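Local structure of neuraminidase (Influenza A virus, 4GDJ) at residues C53-I58 with S86-S91; S78-P83 with S93-P98; N207-T212 with L225-D230. The protein is a calcium-binding, neuraminidase-like surface glycoprotein of the sialidase family, whose members remove terminal sialic acid, but with a diverged putative active site. All coordinates share one frame; numbering follows the deposited sequence.

Contact 1 (C53-I58 with S86-S91)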
loop_
_atom_site.group_PDB
_atom_site.type_symbol
_atom_site.label_atom_id
_atom_site.label_comp_id
_atom_site.label_asym_id
_atom_site.label_seq_id
_atom_site.Cartn_x
_atom_site.Cartn_y
_atom_site.Cartn_z
ATOM N N CYS A 53 14.192 8.127 5.882
ATOM C CA CYS A 53 12.855 7.562 5.701
ATOM C C CYS A 53 11.944 8.024 6.831
ATOM O O CYS A 53 12.396 8.239 7.976
ATOM C CB CYS A 53 12.943 6.030 5.676
ATOM S SG CYS A 53 13.733 5.361 4.175
ATOM N N PHE A 54 10.662 8.177 6.522
ATOM C CA PHE A 54 9.693 8.676 7.505
ATOM C C PHE A 54 8.487 7.768 7.612
ATOM O O PHE A 54 8.154 7.057 6.663
ATOM C CB PHE A 54 9.249 10.077 7.136
ATOM C CG PHE A 54 10.373 11.031 7.049
ATOM C CD1 PHE A 54 11.115 11.134 5.890
ATOM C CD2 PHE A 54 10.724 11.802 8.145
ATOM C CE1 PHE A 54 12.183 12.026 5.820
ATOM C CE2 PHE A 54 11.791 12.688 8.073
ATOM C CZ PHE A 54 12.516 12.786 6.922
ATOM N N LYS A 55 7.895 7.773 8.806
ATOM C CA LYS A 55 6.589 7.204 9.046
ATOM C C LYS A 55 5.590 8.316 8.871
ATOM O O LYS A 55 5.690 9.363 9.539
ATOM C CB LYS A 55 6.446 6.645 10.462
ATOM C CG LYS A 55 7.082 5.305 10.649
ATOM C CD LYS A 55 7.079 4.870 12.124
ATOM C CE LYS A 55 7.896 5.805 13.007
ATOM N NZ LYS A 55 7.698 5.506 14.447
ATOM N N PHE A 56 4.649 8.084 7.956
ATOM C CA PHE A 56 3.484 8.947 7.774
ATOM C C PHE A 56 2.301 8.217 8.389
ATOM O O PHE A 56 2.141 7.013 8.180
ATOM C CB PHE A 56 3.230 9.213 6.294
ATOM C CG PHE A 56 4.243 10.114 5.648
ATOM C CD1 PHE A 56 5.419 9.601 5.144
ATOM C CD2 PHE A 56 4.012 11.485 5.535
ATOM C CE1 PHE A 56 6.380 10.433 4.561
ATOM C CE2 PHE A 56 4.957 12.319 4.951
ATOM C CZ PHE A 56 6.138 11.781 4.442
ATOM N N PHE A 57 1.469 8.922 9.160
ATOM C CA PHE A 57 0.377 8.265 9.841
ATOM C C PHE A 57 -0.744 9.234 10.186
ATOM O O PHE A 57 -0.544 10.436 10.243
ATOM C CB PHE A 57 0.851 7.554 11.115
ATOM C CG PHE A 57 1.404 8.477 12.150
ATOM C CD1 PHE A 57 2.718 8.910 12.072
ATOM C CD2 PHE A 57 0.611 8.941 13.177
ATOM C CE1 PHE A 57 3.237 9.765 13.002
ATOM C CE2 PHE A 57 1.127 9.828 14.126
ATOM C CZ PHE A 57 2.442 10.226 14.038
ATOM N N ILE A 58 -1.923 8.672 10.371
ATOM C CA ILE A 58 -3.062 9.394 10.870
ATOM C C ILE A 58 -3.092 9.337 12.385
ATOM O O ILE A 58 -3.228 8.258 12.989
ATOM C CB ILE A 58 -4.380 8.826 10.333
ATOM C CG1 ILE A 58 -4.374 8.794 8.801
ATOM C CG2 ILE A 58 -5.543 9.671 10.863
ATOM C CD1 ILE A 58 -4.243 10.136 8.159
ATOM N N SER A 86 12.255 7.132 15.365
ATOM C CA SER A 86 11.636 7.696 16.575
ATOM C C SER A 86 10.246 7.138 16.882
ATOM O O SER A 86 9.555 6.641 15.994
ATOM C CB SER A 86 11.502 9.216 16.440
ATOM O OG SER A 86 12.728 9.809 16.079
ATOM N N ALA A 87 9.825 7.258 18.137
ATOM C CA ALA A 87 8.438 6.987 18.493
ATOM C C ALA A 87 7.600 8.144 17.951
ATOM O O ALA A 87 8.149 9.194 17.643
ATOM C CB ALA A 87 8.289 6.878 19.991
ATOM N N ASN A 88 6.292 7.949 17.789
ATOM C CA ASN A 88 5.435 9.051 17.401
ATOM C C ASN A 88 5.054 9.790 18.663
ATOM O O ASN A 88 4.339 9.230 19.496
ATOM C CB ASN A 88 4.166 8.559 16.710
ATOM C CG ASN A 88 4.457 7.733 15.501
ATOM O OD1 ASN A 88 5.369 8.053 14.721
ATOM N ND2 ASN A 88 3.700 6.640 15.333
ATOM N N THR A 89 5.545 11.025 18.806
ATOM C CA THR A 89 5.252 11.852 19.974
ATOM C C THR A 89 5.194 13.317 19.571
ATOM O O THR A 89 5.698 13.704 18.519
ATOM C CB THR A 89 6.319 11.688 21.099
ATOM O OG1 THR A 89 7.593 12.167 20.651
ATOM C CG2 THR A 89 6.452 10.248 21.510
ATOM N N LEU A 90 4.576 14.143 20.407
ATOM C CA LEU A 90 4.431 15.553 20.077
ATOM C C LEU A 90 5.797 16.184 19.847
ATOM O O LEU A 90 5.938 17.149 19.083
ATOM C CB LEU A 90 3.696 16.296 21.194
ATOM C CG LEU A 90 2.291 15.797 21.539
ATOM C CD1 LEU A 90 1.725 16.578 22.724
ATOM C CD2 LEU A 90 1.372 15.905 20.332
ATOM N N SER A 91 6.803 15.625 20.504
ATOM C CA SER A 91 8.160 16.148 20.431
ATOM C C SER A 91 8.890 15.663 19.187
ATOM O O SER A 91 9.807 16.329 18.707
ATOM C CB SER A 91 8.952 15.715 21.670
ATOM O OG SER A 91 8.089 15.208 22.684
#
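Asn88 lays its side-chain amide across one face of the Phe57 ring. The two planes are only 25° apart, which identifies a stack, and Asn88 ND2 stands about 3.9 Å above the ring plane, over its centre. Phe57 CE1 lies 3.4 Å from Asn88 CG and 3.2 Å from Asn88 OD1. With chi1 at 63°, Phe57 CG lies between the backbone N and the carbonyl carbon, which brings the ring to the amide. The stronger partner of Asn88 OD1 lies outside the two segments, the hydroxyl of Thr82; this bond helps fix the rotation of the amide over the ring.

Lys55 reaches the loop from the same face of the strand, with its chain bent at chi3. Its NZ gives a short bond of 2.7 Å to Ser86 O, nearly along the C=O axis (169° at the oxygen), and a weak one of 3.5 Å to Asn88 OD1. The ammonium group thus holds mainly the backbone of Ser86, and only weakly the side chain of Asn88. Residues 86-91 belong to the connection between strands 78-83 and 94-98, folded back over the second strand of a four-stranded antiparallel blade, as in the neuraminidase beta propeller.

Contact 2 (S78-P83 with S93-P98)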
loop_
_atom_site.group_PDB
_atom_site.type_symbol
_atom_site.label_atom_id
_atom_site.label_comp_id
_atom_site.label_asym_id
_atom_site.label_seq_id
_atom_site.Cartn_x
_atom_site.Cartn_y
_atom_site.Cartn_z
ATOM N N SER A 78 -5.444 13.870 11.815
ATOM C CA SER A 78 -4.478 14.621 11.043
ATOM C C SER A 78 -3.360 13.719 10.602
ATOM O O SER A 78 -2.961 12.804 11.335
ATOM C CB SER A 78 -3.862 15.708 11.911
ATOM O OG SER A 78 -4.810 16.685 12.243
ATOM N N LEU A 79 -2.854 13.995 9.412
ATOM C CA LEU A 79 -1.646 13.367 8.914
ATOM C C LEU A 79 -0.464 13.948 9.660
ATOM O O LEU A 79 -0.326 15.160 9.761
ATOM C CB LEU A 79 -1.495 13.653 7.425
ATOM C CG LEU A 79 -0.198 13.147 6.800
ATOM C CD1 LEU A 79 -0.095 11.618 6.875
ATOM C CD2 LEU A 79 -0.142 13.621 5.382
ATOM N N TYR A 80 0.360 13.068 10.211
ATOM C CA TYR A 80 1.615 13.418 10.868
ATOM C C TYR A 80 2.757 12.641 10.214
ATOM O O TYR A 80 2.547 11.654 9.520
ATOM C CB TYR A 80 1.593 13.017 12.352
ATOM C CG TYR A 80 0.990 14.031 13.293
ATOM C CD1 TYR A 80 -0.362 14.242 13.335
ATOM C CD2 TYR A 80 1.793 14.759 14.153
ATOM C CE1 TYR A 80 -0.910 15.181 14.194
ATOM C CE2 TYR A 80 1.257 15.683 15.029
ATOM C CZ TYR A 80 -0.090 15.894 15.036
ATOM O OH TYR A 80 -0.619 16.823 15.905
ATOM N N LYS A 81 3.967 13.086 10.486
ATOM C CA LYS A 81 5.172 12.491 9.940
ATOM C C LYS A 81 6.263 12.436 11.033
ATOM O O LYS A 81 6.428 13.368 11.825
ATOM C CB LYS A 81 5.583 13.343 8.744
ATOM C CG LYS A 81 6.958 13.239 8.282
ATOM C CD LYS A 81 7.243 14.302 7.276
ATOM C CE LYS A 81 8.743 14.411 7.027
ATOM N NZ LYS A 81 9.090 15.259 5.862
ATOM N N THR A 82 7.000 11.335 11.073
ATOM C CA THR A 82 8.015 11.123 12.095
ATOM C C THR A 82 9.195 10.396 11.495
ATOM O O THR A 82 9.002 9.422 10.761
ATOM C CB THR A 82 7.513 10.180 13.193
ATOM O OG1 THR A 82 6.277 10.657 13.720
ATOM C CG2 THR A 82 8.537 10.072 14.300
ATOM N N PRO A 83 10.415 10.818 11.839
ATOM C CA PRO A 83 11.616 10.055 11.450
ATOM C C PRO A 83 11.507 8.603 11.867
ATOM O O PRO A 83 11.078 8.274 12.984
ATOM C CB PRO A 83 12.740 10.734 12.229
ATOM C CG PRO A 83 12.224 12.134 12.497
ATOM C CD PRO A 83 10.739 12.016 12.634
ATOM N N SER A 93 7.138 14.271 16.257
ATOM C CA SER A 93 6.278 14.115 15.105
ATOM C C SER A 93 5.797 15.451 14.603
ATOM O O SER A 93 5.551 16.370 15.384
ATOM C CB SER A 93 5.082 13.253 15.463
ATOM O OG SER A 93 5.515 11.975 15.853
ATOM N N GLU A 94 5.628 15.555 13.292
ATOM C CA GLU A 94 5.299 16.835 12.665
ATOM C C GLU A 94 3.920 16.795 12.035
ATOM O O GLU A 94 3.659 15.957 11.166
ATOM C CB GLU A 94 6.334 17.111 11.579
ATOM C CG GLU A 94 6.051 18.317 10.704
ATOM C CD GLU A 94 7.147 18.529 9.675
ATOM O OE1 GLU A 94 8.181 17.827 9.754
ATOM O OE2 GLU A 94 6.974 19.387 8.784
ATOM N N MET A 95 3.030 17.701 12.435
ATOM C CA MET A 95 1.702 17.727 11.835
ATOM C C MET A 95 1.784 18.277 10.431
ATOM O O MET A 95 2.581 19.165 10.143
ATOM C CB MET A 95 0.708 18.562 12.632
ATOM C CG MET A 95 -0.676 18.594 11.963
ATOM S SD MET A 95 -1.897 19.396 13.008
ATOM C CE MET A 95 -3.334 19.424 11.898
ATOM N N ILE A 96 0.978 17.716 9.535
ATOM C CA ILE A 96 1.026 18.135 8.146
ATOM C C ILE A 96 -0.330 18.775 7.810
ATOM O O ILE A 96 -0.398 19.977 7.621
ATOM C CB ILE A 96 1.387 16.959 7.236
ATOM C CG1 ILE A 96 2.803 16.487 7.576
ATOM C CG2 ILE A 96 1.317 17.356 5.783
ATOM C CD1 ILE A 96 3.262 15.350 6.719
ATOM N N LEU A 97 -1.403 17.982 7.808
ATOM C CA LEU A 97 -2.735 18.470 7.436
ATOM C C LEU A 97 -3.804 17.599 8.088
ATOM O O LEU A 97 -3.570 16.427 8.355
ATOM C CB LEU A 97 -2.935 18.366 5.918
ATOM C CG LEU A 97 -2.310 19.372 4.959
ATOM C CD1 LEU A 97 -2.565 18.903 3.531
ATOM C CD2 LEU A 97 -2.907 20.738 5.194
ATOM N N PRO A 98 -5.001 18.154 8.302
ATOM C CA PRO A 98 -6.115 17.357 8.814
ATOM C C PRO A 98 -6.552 16.364 7.743
ATOM O O PRO A 98 -6.502 16.696 6.551
ATOM C CB PRO A 98 -7.218 18.404 9.043
ATOM C CG PRO A 98 -6.519 19.709 9.029
ATOM C CD PRO A 98 -5.409 19.544 8.057
#
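A classic beta bulge interrupts this antiparallel pair: Ile96 and Leu97 both lie opposite the single residue Leu79. The backbone bonds show it, since Ile96 N donates to Leu79 O at 2.9 Å while Leu79 N donates to Leu97 O at 2.7 Å, so the partner of Leu79 shifts by one residue between its two bonds. Farther along, the pairing is regular at Lys81 and Glu94, where Glu94 N meets Lys81 O at 2.8 Å.

Tyr80 and Met95 form a non-hydrogen-bonded pair whose side chains share one face. Met95 CA sits 3.8 Å from the centroid of the Tyr80 ring and 14° off its normal, a CH-pi contact over the face. With CG anti to the backbone N (chi1 179°) and the chain extended, Met95 carries its SD past the ring to an oblique Met-aromatic position, 5.2 Å from the Tyr80 centroid. On the sheet face carrying Leu79 and Lys81, Ile96 CD1 packs 3.7 Å from Lys81 CB, while the Lys81 ammonium has cation-pi partners in Phe54 and Trp111.

Four backbone bonds thus hold the strands and apolar and CH-pi contacts fill the faces; the one side-chain hydrogen bond between the segments, Thr82 OG1 with Ser93 OG at 2.6 Å, lies beside the connecting loop.

Contact 3 (N207-T212 with L225-D230)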
loop_
_atom_site.group_PDB
_atom_site.type_symbol
_atom_site.label_atom_id
_atom_site.label_comp_id
_atom_site.label_asym_id
_atom_site.label_seq_id
_atom_site.Cartn_x
_atom_site.Cartn_y
_atom_site.Cartn_z
ATOM N N ASN A 207 10.506 1.483 -14.847
ATOM C CA ASN A 207 9.367 2.334 -15.216
ATOM C C ASN A 207 8.015 1.614 -15.456
ATOM O O ASN A 207 7.115 2.158 -16.097
ATOM C CB ASN A 207 9.727 3.262 -16.391
ATOM C CG ASN A 207 10.806 4.281 -16.026
ATOM O OD1 ASN A 207 11.057 4.559 -14.847
ATOM N ND2 ASN A 207 11.448 4.843 -17.041
ATOM N N LEU A 208 7.859 0.417 -14.906
ATOM C CA LEU A 208 6.521 -0.123 -14.666
ATOM C C LEU A 208 6.137 0.188 -13.229
ATOM O O LEU A 208 6.983 0.167 -12.318
ATOM C CB LEU A 208 6.508 -1.629 -14.856
ATOM C CG LEU A 208 5.461 -2.220 -15.788
ATOM C CD1 LEU A 208 5.382 -1.458 -17.116
ATOM C CD2 LEU A 208 5.800 -3.670 -16.032
ATOM N N ILE A 209 4.861 0.443 -12.999
ATOM C CA ILE A 209 4.398 0.557 -11.639
ATOM C C ILE A 209 3.481 -0.600 -11.298
ATOM O O ILE A 209 2.578 -0.963 -12.055
ATOM C CB ILE A 209 3.725 1.920 -11.397
ATOM C CG1 ILE A 209 4.725 3.024 -11.733
ATOM C CG2 ILE A 209 3.318 2.032 -9.943
ATOM C CD1 ILE A 209 4.189 4.410 -11.597
ATOM N N LYS A 210 3.725 -1.218 -10.159
ATOM C CA LYS A 210 2.938 -2.384 -9.809
ATOM C C LYS A 210 2.295 -2.186 -8.451
ATOM O O LYS A 210 2.969 -1.760 -7.534
ATOM C CB LYS A 210 3.837 -3.600 -9.818
ATOM C CG LYS A 210 4.295 -3.919 -11.241
ATOM C CD LYS A 210 5.133 -5.141 -11.277
ATOM C CE LYS A 210 5.422 -5.555 -12.700
ATOM N NZ LYS A 210 6.589 -6.491 -12.718
ATOM N N CYS A 211 0.998 -2.484 -8.327
ATOM C CA CYS A 211 0.332 -2.274 -7.064
ATOM C C CYS A 211 -0.458 -3.490 -6.643
ATOM O O CYS A 211 -1.131 -4.085 -7.447
ATOM C CB CYS A 211 -0.628 -1.063 -7.133
ATOM S SG CYS A 211 0.117 0.456 -7.739
ATOM N N THR A 212 -0.457 -3.777 -5.351
ATOM C CA THR A 212 -1.314 -4.801 -4.786
ATOM C C THR A 212 -2.517 -4.149 -4.113
ATOM O O THR A 212 -2.363 -3.230 -3.309
ATOM C CB THR A 212 -0.592 -5.624 -3.702
ATOM O OG1 THR A 212 0.667 -6.113 -4.199
ATOM C CG2 THR A 212 -1.459 -6.773 -3.288
ATOM N N LEU A 225 -2.374 -4.837 -9.940
ATOM C CA LEU A 225 -2.420 -3.799 -10.972
ATOM C C LEU A 225 -1.035 -3.594 -11.541
ATOM O O LEU A 225 -0.039 -3.514 -10.795
ATOM C CB LEU A 225 -2.916 -2.479 -10.348
ATOM C CG LEU A 225 -2.866 -1.174 -11.173
ATOM C CD1 LEU A 225 -3.702 -1.203 -12.432
ATOM C CD2 LEU A 225 -3.269 0.053 -10.344
ATOM N N ARG A 226 -0.942 -3.503 -12.859
ATOM C CA ARG A 226 0.319 -3.124 -13.471
ATOM C C ARG A 226 0.028 -1.894 -14.342
ATOM O O ARG A 226 -0.946 -1.904 -15.077
ATOM C CB ARG A 226 0.829 -4.255 -14.339
ATOM C CG ARG A 226 1.190 -5.487 -13.543
ATOM C CD ARG A 226 1.116 -6.730 -14.416
ATOM N NE ARG A 226 1.493 -7.933 -13.677
ATOM C CZ ARG A 226 1.300 -9.171 -14.133
ATOM N NH1 ARG A 226 0.709 -9.358 -15.297
ATOM N NH2 ARG A 226 1.670 -10.224 -13.421
ATOM N N PHE A 227 0.840 -0.845 -14.276
ATOM C CA PHE A 227 0.577 0.272 -15.178
ATOM C C PHE A 227 1.824 1.027 -15.533
ATOM O O PHE A 227 2.862 0.851 -14.910
ATOM C CB PHE A 227 -0.536 1.212 -14.628
ATOM C CG PHE A 227 -0.135 2.069 -13.437
ATOM C CD1 PHE A 227 -0.324 1.624 -12.125
ATOM C CD2 PHE A 227 0.355 3.359 -13.629
ATOM C CE1 PHE A 227 -0.008 2.447 -11.015
ATOM C CE2 PHE A 227 0.695 4.198 -12.496
ATOM C CZ PHE A 227 0.495 3.731 -11.212
ATOM N N THR A 228 1.711 1.860 -16.558
ATOM C CA THR A 228 2.833 2.605 -17.060
ATOM C C THR A 228 2.631 4.114 -16.891
ATOM O O THR A 228 1.542 4.584 -16.594
ATOM C CB THR A 228 3.016 2.353 -18.548
ATOM O OG1 THR A 228 1.974 3.023 -19.246
ATOM C CG2 THR A 228 2.969 0.852 -18.858
ATOM N N LYS A 229 3.700 4.856 -17.118
ATOM C CA LYS A 229 3.690 6.314 -17.077
ATOM C C LYS A 229 2.729 6.946 -18.095
ATOM O O LYS A 229 2.426 8.115 -18.006
ATOM C CB LYS A 229 5.111 6.820 -17.307
ATOM C CG LYS A 229 5.444 7.015 -18.778
ATOM C CD LYS A 229 6.674 7.888 -18.951
ATOM C CE LYS A 229 7.135 7.969 -20.423
ATOM N NZ LYS A 229 6.068 7.578 -21.415
ATOM N N ASP A 230 2.231 6.168 -19.046
ATOM C CA ASP A 230 1.252 6.668 -20.008
ATOM C C ASP A 230 -0.164 6.274 -19.571
ATOM O O ASP A 230 -1.151 6.537 -20.264
ATOM C CB ASP A 230 1.575 6.082 -21.386
ATOM C CG ASP A 230 2.962 6.506 -21.893
ATOM O OD1 ASP A 230 3.354 7.686 -21.682
ATOM O OD2 ASP A 230 3.673 5.665 -22.492
HETATM O O HOH W 1 5.937 3.404 -17.805
#
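Phe227 turns one ring face to Ile209, whose CB lies 3.8 Å from the ring centroid and 15° off the normal. This CH-pi contact is offset toward the rim, and both branches of Ile209 add to it: CG2 meets Phe227 CE1 at 3.5 Å, and CD1 meets Phe227 CE2 at 3.6 Å. The ring leans toward the neighbouring strand because chi1 of 72° puts Phe227 CG in the crowded position between backbone N and carbonyl carbon. Cys211 SG touches the same ring differently, at its edge and near its plane, 3.8 Å from Phe227 CE1. That sulfur is also held by its disulfide to Cys202 on strand 200-205.

Regular antiparallel pairing underlies this packing. Ile209 with Phe227 and Cys211 with Leu225 are hydrogen-bonded pairs, each closed by two backbone bonds; Ile209 N to Phe227 O is 2.8 Å and nearly straight, 170° at the hydrogen. The non-hydrogen-bonded pair between them, Lys210 and Arg226, sends its side chains to the other face, where Lys210 CG and Arg226 CG come to 4.2 Å. Lys210 NZ bonds the backbone O of Asp273 and forms a salt bridge with Glu274; Arg226 forms salt bridges with the carboxylates of Asp273 and Glu301.

Thr228 OG1 accepts from Asp230 N at 3.2 Å, an ST turn.

Strands 208-214 and 224-228 are the two inner strands of a four-stranded antiparallel sheet. Strand 200-205 flanks the first and strand 233-236 the second, while Ile209 also reaches Ile153 on strand 153-155 of the preceding sheet.

Overall arrangement
Contacts 1 and 2 both reach one antiparallel sheet and interlock along the chain: strand 53-62 lies beside strand 78-83, and Lys55 N with Thr82 O, and Phe57 O with Tyr80 N, are probably hydrogen-bonded between them. Contact 1 is a surface contact of a loop on a strand and depends on side chains, whereas contact 2 joins an inner strand to an outermost one mainly through backbone bonds, one of its pairs bulged. Contact 3 lies in another sheet, centred about 29 Å from the centre of contact 1, across the middle of the chain. Like contact 2 it is a partly buried hairpin, but its pairing is inner to inner and includes a disulfide-bonded cysteine.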